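Local coordinates for protein Glucose/sorbosone dehydrogenases (Escherichia coli K12, PDB 2G8S) that belongs to the glucose/sorbosone dehydrogenase family, folds as a beta-propeller of antiparallel sheets and carries a bound calcium ion, at residues P285-Q289 / K290-G294; V311-D314 / G315-L318. All blocks are in the same frame, centred on the assembly; numbering follows the deposited sequence.

Contact 1 (P285-Q289 / K290-G294); sequences PQWQQ and KLFIG. With EDO (1,2-ethanediol), chain P.
A type II beta turn from Trp287 to Lys290 reverses the chain between the short 3-10 segment 285-287 and strand 290-294, closed by a weak hydrogen bond from Lys290 N to Trp287 O (3.3 Å, N-H...O angle 121°). Across the turn, the rings of Trp287, its first residue, and Phe292, two residues past its end, meet edge-to-face. Phe292 CZ comes down over one face of the indole, 3.5 Å from Trp287 CD2, with the planes at 62°. With CG of Lys290 beside its backbone N (chi1 -58°), that carbon lies 3.1 Å from Trp287 O; a bend at chi2 then runs the chain back beside the turn, CE 3.8 Å from Gln286 O. A water accepts from Lys290 NZ (2.9 Å) and donates to Gln289 O (2.7 Å), while Ser305 and Asp314 bind the same nitrogen directly. The side chain of Gln289, extended beyond CG, gives a hydrogen from NE2 to O1 of 1,2-ethanediol in a nearly straight bond of 2.9 Å. The turn leads into an inner strand of a four-stranded antiparallel sheet, between strands 273-279 and 300-307; Phe292 touches Val301 and Val303 of the latter, and Trp287 packs on Tyr279 and reaches Val350 and Pro352 of strand 345-352.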
loop_
_atom_site.group_PDB
_atom_site.type_symbol
_atom_site.label_atom_id
_atom_site.label_comp_id
_atom_site.label_asym_id
_atom_site.label_seq_id
_atom_site.Cartn_x
_atom_site.Cartn_y
_atom_site.Cartn_z
ATOM N N PRO A 285 -24.438 1.532 -8.248
ATOM C CA PRO A 285 -24.797 0.225 -7.696
ATOM C C PRO A 285 -24.182 -0.956 -8.439
ATOM O O PRO A 285 -23.965 -2.006 -7.830
ATOM C CB PRO A 285 -26.328 0.203 -7.803
ATOM C CG PRO A 285 -26.723 1.637 -7.769
ATOM C CD PRO A 285 -25.639 2.329 -8.575
ATOM N N GLN A 286 -23.879 -0.814 -9.730
ATOM C CA GLN A 286 -23.249 -1.912 -10.469
ATOM C C GLN A 286 -21.851 -2.259 -9.937
ATOM O O GLN A 286 -21.310 -3.321 -10.239
ATOM C CB GLN A 286 -23.187 -1.629 -11.973
ATOM C CG GLN A 286 -22.378 -0.401 -12.369
ATOM C CD GLN A 286 -23.235 0.858 -12.497
ATOM O OE1 GLN A 286 -23.860 1.327 -11.526
ATOM N NE2 GLN A 286 -23.263 1.418 -13.706
ATOM N N TRP A 287 -21.265 -1.340 -9.161
ATOM C CA TRP A 287 -19.924 -1.525 -8.600
ATOM C C TRP A 287 -19.972 -1.980 -7.138
ATOM O O TRP A 287 -18.934 -2.244 -6.530
ATOM C CB TRP A 287 -19.136 -0.218 -8.717
ATOM C CG TRP A 287 -18.416 -0.027 -10.021
ATOM C CD1 TRP A 287 -18.419 -0.862 -11.105
ATOM C CD2 TRP A 287 -17.601 1.100 -10.380
ATOM N NE1 TRP A 287 -17.627 -0.337 -12.106
ATOM C CE2 TRP A 287 -17.113 0.863 -11.686
ATOM C CE3 TRP A 287 -17.222 2.274 -9.718
ATOM C CZ2 TRP A 287 -16.268 1.771 -12.349
ATOM C CZ3 TRP A 287 -16.383 3.176 -10.375
ATOM C CH2 TRP A 287 -15.910 2.910 -11.669
ATOM N N GLN A 288 -21.169 -2.087 -6.567
ATOM C CA GLN A 288 -21.299 -2.624 -5.216
ATOM C C GLN A 288 -20.674 -4.018 -5.114
ATOM O O GLN A 288 -20.759 -4.817 -6.046
ATOM C CB GLN A 288 -22.770 -2.695 -4.807
ATOM C CG GLN A 288 -23.285 -1.376 -4.225
ATOM C CD GLN A 288 -22.903 -1.190 -2.760
ATOM O OE1 GLN A 288 -21.972 -1.828 -2.263
ATOM N NE2 GLN A 288 -23.622 -0.309 -2.063
ATOM N N GLN A 289 -20.034 -4.291 -3.978
ATOM C CA GLN A 289 -19.424 -5.605 -3.706
ATOM C C GLN A 289 -18.272 -5.918 -4.650
ATOM O O GLN A 289 -18.045 -7.076 -5.018
ATOM C CB GLN A 289 -20.476 -6.733 -3.694
ATOM C CG GLN A 289 -21.583 -6.456 -2.692
ATOM C CD GLN A 289 -22.535 -7.626 -2.481
ATOM O OE1 GLN A 289 -22.470 -8.653 -3.169
ATOM N NE2 GLN A 289 -23.433 -7.465 -1.516
ATOM N N LYS A 290 -17.563 -4.871 -5.070
ATOM C CA LYS A 290 -16.387 -5.030 -5.928
ATOM C C LYS A 290 -15.112 -4.575 -5.232
ATOM O O LYS A 290 -15.149 -3.782 -4.282
ATOM C CB LYS A 290 -16.529 -4.246 -7.233
ATOM C CG LYS A 290 -17.730 -4.596 -8.086
ATOM C CD LYS A 290 -17.740 -6.016 -8.578
ATOM C CE LYS A 290 -19.014 -6.281 -9.374
ATOM N NZ LYS A 290 -19.138 -7.725 -9.627
ATOM N N LEU A 291 -13.994 -5.087 -5.724
ATOM C CA LEU A 291 -12.671 -4.679 -5.298
ATOM C C LEU A 291 -11.900 -4.316 -6.564
ATOM O O LEU A 291 -11.849 -5.108 -7.513
ATOM C CB LEU A 291 -11.980 -5.838 -4.583
ATOM C CG LEU A 291 -10.482 -5.742 -4.290
ATOM C CD1 LEU A 291 -10.180 -4.560 -3.372
ATOM C CD2 LEU A 291 -10.028 -7.063 -3.667
ATOM N N PHE A 292 -11.302 -3.126 -6.573
ATOM C CA PHE A 292 -10.569 -2.619 -7.728
ATOM C C PHE A 292 -9.105 -2.591 -7.366
ATOM O O PHE A 292 -8.747 -2.039 -6.329
ATOM C CB PHE A 292 -11.048 -1.206 -8.089
ATOM C CG PHE A 292 -12.464 -1.170 -8.583
ATOM C CD1 PHE A 292 -12.739 -1.271 -9.951
ATOM C CD2 PHE A 292 -13.523 -1.058 -7.681
ATOM C CE1 PHE A 292 -14.037 -1.262 -10.423
ATOM C CE2 PHE A 292 -14.846 -1.041 -8.147
ATOM C CZ PHE A 292 -15.106 -1.145 -9.515
ATOM N N ILE A 293 -8.274 -3.213 -8.203
ATOM C CA ILE A 293 -6.840 -3.346 -7.928
ATOM C C ILE A 293 -6.013 -2.815 -9.091
ATOM O O ILE A 293 -6.197 -3.225 -10.241
ATOM C CB ILE A 293 -6.438 -4.823 -7.655
ATOM C CG1 ILE A 293 -7.354 -5.440 -6.590
ATOM C CG2 ILE A 293 -4.964 -4.903 -7.257
ATOM C CD1 ILE A 293 -6.999 -6.893 -6.222
ATOM N N GLY A 294 -5.100 -1.891 -8.800
ATOM C CA GLY A 294 -4.217 -1.394 -9.843
ATOM C C GLY A 294 -3.267 -2.474 -10.329
ATOM O O GLY A 294 -2.913 -3.385 -9.575
HETATM C C1 EDO P . -23.551 -5.564 1.409
HETATM O O1 EDO P . -23.609 -5.042 0.073
HETATM C C2 EDO P . -24.509 -6.744 1.530
HETATM O O2 EDO P . -25.835 -6.297 1.248
HETATM O O HOH W 1 -19.567 -8.380 -6.841
#

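Contact 2 (V311-D314 / G315-L318); sequences VTED and GRIL
Glu313 and Arg316 join their side chains across a classic beta bulge, in which Asp314 and Gly315 both face Val303 of the neighbouring strand 300-307. Segments 311-314 and 315-317, which meet within the bulge, run at 58° to each other. Gly315 has a positive phi there. The close part of the contact is a single salt bridge: Arg316 NE donates to Glu313 OE2 at 2.8 Å with an N-H...O angle of 174°. The carboxylate oxygen lies at the guanidinium edge, almost in its plane, whereas NE arrives from above the carboxylate plane, so the two flat groups are tilted rather than paired side by side. Glu313 reaches out with CG anti to the backbone N (chi1 -177°) and its chain extended, and Arg316 bends at chi2 to bring NE to it. Around this grip the contact loosens into a water bridge at the protein surface. One water donates to Glu313 OE2 (2.8 Å) and accepts from Arg316 NH2 (3.0 Å), spanning the wider gap between those two atoms. Further partners fix both ends: Trp267 NE1 binds Glu313 OE1, and Asp298 and Asp300 form salt bridges with Arg316 NH1. Three acidic residues thus pair with one guanidinium, Glu313 at NE and the two aspartates at NH1. The arginine charge is shared among three carboxylates, and the guanidinium, with the indole N-H and the water, probably keeps Glu313 ionised.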
loop_
_atom_site.group_PDB
_atom_site.type_symbol
_atom_site.label_atom_id
_atom_site.label_comp_id
_atom_site.label_asym_id
_atom_site.label_seq_id
_atom_site.Cartn_x
_atom_site.Cartn_y
_atom_site.Cartn_z
ATOM N N VAL A 311 -12.837 -14.123 -3.622
ATOM C CA VAL A 311 -12.761 -13.090 -4.634
ATOM C C VAL A 311 -12.532 -13.727 -6.009
ATOM O O VAL A 311 -11.814 -14.737 -6.125
ATOM C CB VAL A 311 -11.694 -12.023 -4.233
ATOM C CG1 VAL A 311 -10.289 -12.606 -4.231
ATOM C CG2 VAL A 311 -11.793 -10.789 -5.066
ATOM N N THR A 312 -13.201 -13.190 -7.029
ATOM C CA THR A 312 -13.026 -13.662 -8.411
ATOM C C THR A 312 -12.791 -12.467 -9.328
ATOM O O THR A 312 -13.204 -11.349 -9.007
ATOM C CB THR A 312 -14.234 -14.485 -8.917
ATOM O OG1 THR A 312 -15.428 -13.707 -8.838
ATOM C CG2 THR A 312 -14.403 -15.767 -8.105
ATOM N N GLU A 313 -12.141 -12.697 -10.467
ATOM C CA GLU A 313 -11.807 -11.601 -11.377
ATOM C C GLU A 313 -12.911 -11.406 -12.423
ATOM O O GLU A 313 -13.201 -12.321 -13.196
ATOM C CB GLU A 313 -10.441 -11.838 -12.044
ATOM C CG GLU A 313 -10.023 -10.690 -12.950
ATOM C CD GLU A 313 -8.553 -10.697 -13.352
ATOM O OE1 GLU A 313 -7.689 -11.091 -12.530
ATOM O OE2 GLU A 313 -8.254 -10.249 -14.482
ATOM N N ASP A 314 -13.528 -10.224 -12.436
ATOM C CA ASP A 314 -14.544 -9.907 -13.448
ATOM C C ASP A 314 -13.899 -9.570 -14.784
ATOM O O ASP A 314 -14.404 -9.943 -15.848
ATOM C CB ASP A 314 -15.360 -8.690 -13.047
ATOM C CG ASP A 314 -16.200 -8.899 -11.811
ATOM O OD1 ASP A 314 -16.197 -9.992 -11.204
ATOM O OD2 ASP A 314 -16.879 -7.913 -11.453
ATOM N N GLY A 315 -12.796 -8.837 -14.724
ATOM C CA GLY A 315 -12.136 -8.351 -15.926
ATOM C C GLY A 315 -11.295 -7.129 -15.624
ATOM O O GLY A 315 -10.931 -6.890 -14.474
ATOM N N ARG A 316 -10.972 -6.378 -16.673
ATOM C CA ARG A 316 -10.060 -5.238 -16.586
ATOM C C ARG A 316 -10.690 -3.983 -17.152
ATOM O O ARG A 316 -11.507 -4.049 -18.082
ATOM C CB ARG A 316 -8.780 -5.521 -17.376
ATOM C CG ARG A 316 -8.049 -6.808 -17.003
ATOM C CD ARG A 316 -7.549 -6.790 -15.557
ATOM N NE ARG A 316 -6.803 -8.002 -15.224
ATOM C CZ ARG A 316 -5.477 -8.089 -15.167
ATOM N NH1 ARG A 316 -4.711 -7.031 -15.419
ATOM N NH2 ARG A 316 -4.907 -9.254 -14.846
ATOM N N ILE A 317 -10.307 -2.843 -16.580
ATOM C CA ILE A 317 -10.679 -1.529 -17.104
ATOM C C ILE A 317 -9.426 -0.655 -17.242
ATOM O O ILE A 317 -8.394 -0.943 -16.636
ATOM C CB ILE A 317 -11.771 -0.837 -16.238
ATOM C CG1 ILE A 317 -11.273 -0.582 -14.811
ATOM C CG2 ILE A 317 -13.082 -1.661 -16.256
ATOM C CD1 ILE A 317 -12.234 0.233 -13.932
ATOM N N LEU A 318 -9.519 0.393 -18.061
ATOM C CA LEU A 318 -8.411 1.332 -18.333
ATOM C C LEU A 318 -7.276 0.771 -19.202
ATOM O O LEU A 318 -6.300 1.475 -19.475
ATOM C CB LEU A 318 -7.844 1.940 -17.035
ATOM C CG LEU A 318 -8.790 2.619 -16.042
ATOM C CD1 LEU A 318 -8.021 3.167 -14.857
ATOM C CD2 LEU A 318 -9.568 3.719 -16.712
HETATM O O HOH W 2 -6.056 -11.971 -15.018
#

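In the fold
Contacts 1 and 2 belong to the same four-stranded antiparallel sheet, one blade of the propeller, with their centres about 9 Å apart. Contact 1 leads into strand 290-295, and contact 2 lies on the edge strand 310-317; strand 300-307 runs between them. They nevertheless touch directly through both polar and apolar groups: the salt bridge from Lys290 NZ to Asp314 OD2 measures 2.9 Å, and Phe292 CE1 packs 4.2 Å from Ile317 CD1. Ser305, on the intervening strand, has a second bond, from its OG to Asp314 OD1, and so completes the polar link. Neither contact includes Glu223 or Tyr233, the residues at the calcium ion.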